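Local coordinates for protein PEPTIDE N-myristoyltransferase (Saccharomyces cerevisiae, PDB 1IIC) that transfers the myristoyl group from myristoyl-CoA to the N-terminal glycine of protein substrates, at residues Asn217-Lys222 with Ala351-Lys356. Residues are numbered along the deposited sequence; the frame is centred on the assembly and turned at random.
Sequences NALPAK and ACILAK
The loop that leaves helix 210-217 and runs on to strand 228-230 lies across the last turns of helix 334-357, with L219, P220 and the backbone of 220-222 meeting C352, I353 and K356. I353 is the centre of the contact. Its CG1 is anti to the carbonyl carbon (chi1 -73°), which sends the two branches to different peptide groups of the loop: CG1 lies 3.7 Å from P220 O, and CG2 is 3.7 Å from A221 O. At the end of the longer branch, CD1 approaches K222 O to 3.4 Å. CD1 also packs 4.1 Å from P220 CB, the isoleucine and proline side chains crossing at about a right angle; proline offers a compact apolar ring here. A beta-branched residue suits this place because its two branches meet successive carbonyls of the loop. Cutting I353 back to an alanine is likely to open a gap beside the P220 ring and leave the A221 and K222 carbonyls without their CG2 and CD1 contacts.

This helix packs against the large mixed sheet, touching strands 290-303, 362-366 and 182-190; the enzyme's two related halves share a GNAT-like fold. The small side chains of C352 and A355 are consistent with a close approach to F363. L219 CD2 lies 3.7 Å from C352 O and also touches its CB; a branched apolar leucine packs between helix, R189 and L191. The aliphatic chain of K356, extended as far as CE, runs alongside L219 (CD to L219 CB 4.4 Å), then bends (chi4 50°), and NZ hydrogen-bonds L191 O, a use for lysine's apolar length and polar end. The side-chain amide ND2 of N357 donates a hydrogen bond to A221 O, the carbonyl that I353 CG2 lies against.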
# COMPACT_ATOMS: atom_id res chain seq x y z
N ASN A 217 -7.92 1.86 25.03
CA ASN A 217 -7.82 2.36 23.67
C ASN A 217 -8.48 3.71 23.42
O ASN A 217 -8.42 4.24 22.31
CB ASN A 217 -8.36 1.31 22.70
CG ASN A 217 -7.53 0.03 22.73
OD1 ASN A 217 -6.36 0.04 22.35
ND2 ASN A 217 -8.12 -1.06 23.22
N ALA A 218 -9.09 4.27 24.47
CA ALA A 218 -9.74 5.58 24.39
C ALA A 218 -8.72 6.62 23.91
O ALA A 218 -7.55 6.59 24.31
CB ALA A 218 -10.29 5.98 25.74
N LEU A 219 -9.18 7.53 23.06
CA LEU A 219 -8.34 8.56 22.47
C LEU A 219 -8.87 9.97 22.71
O LEU A 219 -10.07 10.18 22.89
CB LEU A 219 -8.27 8.31 20.97
CG LEU A 219 -6.95 8.07 20.24
CD1 LEU A 219 -6.04 7.19 21.05
CD2 LEU A 219 -7.26 7.46 18.89
N PRO A 220 -7.97 10.97 22.71
CA PRO A 220 -8.42 12.35 22.92
C PRO A 220 -9.24 12.75 21.70
O PRO A 220 -9.12 12.14 20.64
CB PRO A 220 -7.11 13.13 22.99
CG PRO A 220 -6.13 12.11 23.50
CD PRO A 220 -6.50 10.88 22.73
N ALA A 221 -10.07 13.78 21.85
CA ALA A 221 -10.91 14.25 20.75
C ALA A 221 -10.19 15.21 19.80
O ALA A 221 -10.51 15.26 18.62
CB ALA A 221 -12.18 14.92 21.33
N LYS A 222 -9.23 15.97 20.32
CA LYS A 222 -8.51 16.94 19.49
C LYS A 222 -7.01 16.65 19.35
O LYS A 222 -6.41 16.04 20.22
CB LYS A 222 -8.71 18.35 20.07
CG LYS A 222 -10.17 18.82 20.09
CD LYS A 222 -10.69 19.03 18.67
CE LYS A 222 -12.17 19.37 18.65
NZ LYS A 222 -12.60 19.82 17.29
N ALA A 351 -2.48 11.51 14.21
CA ALA A 351 -3.00 10.84 13.03
C ALA A 351 -4.12 9.89 13.47
O ALA A 351 -5.13 9.80 12.80
CB ALA A 351 -1.89 10.06 12.34
N CYS A 352 -3.93 9.20 14.59
CA CYS A 352 -4.95 8.29 15.09
C CYS A 352 -6.19 9.08 15.51
O CYS A 352 -7.33 8.61 15.37
CB CYS A 352 -4.44 7.49 16.29
SG CYS A 352 -3.14 6.31 15.91
N ILE A 353 -5.95 10.27 16.05
CA ILE A 353 -7.03 11.14 16.48
C ILE A 353 -7.81 11.62 15.26
O ILE A 353 -9.04 11.64 15.26
CB ILE A 353 -6.49 12.36 17.27
CG1 ILE A 353 -6.01 11.89 18.65
CG2 ILE A 353 -7.56 13.43 17.41
CD1 ILE A 353 -5.17 12.93 19.39
N LEU A 354 -7.08 11.99 14.21
CA LEU A 354 -7.73 12.45 13.00
C LEU A 354 -8.47 11.32 12.28
O LEU A 354 -9.54 11.53 11.72
CB LEU A 354 -6.71 13.10 12.06
CG LEU A 354 -6.22 14.44 12.59
CD1 LEU A 354 -4.85 14.79 12.02
CD2 LEU A 354 -7.26 15.49 12.24
N ALA A 355 -7.89 10.12 12.28
CA ALA A 355 -8.52 8.97 11.63
C ALA A 355 -9.78 8.56 12.39
O ALA A 355 -10.80 8.24 11.78
CB ALA A 355 -7.55 7.80 11.57
N LYS A 356 -9.70 8.58 13.72
CA LYS A 356 -10.87 8.21 14.50
C LYS A 356 -11.98 9.25 14.30
O LYS A 356 -13.14 8.88 14.13
CB LYS A 356 -10.56 8.10 15.99
CG LYS A 356 -11.82 7.77 16.77
CD LYS A 356 -11.60 7.60 18.25
CE LYS A 356 -12.94 7.29 18.91
NZ LYS A 356 -13.63 6.18 18.20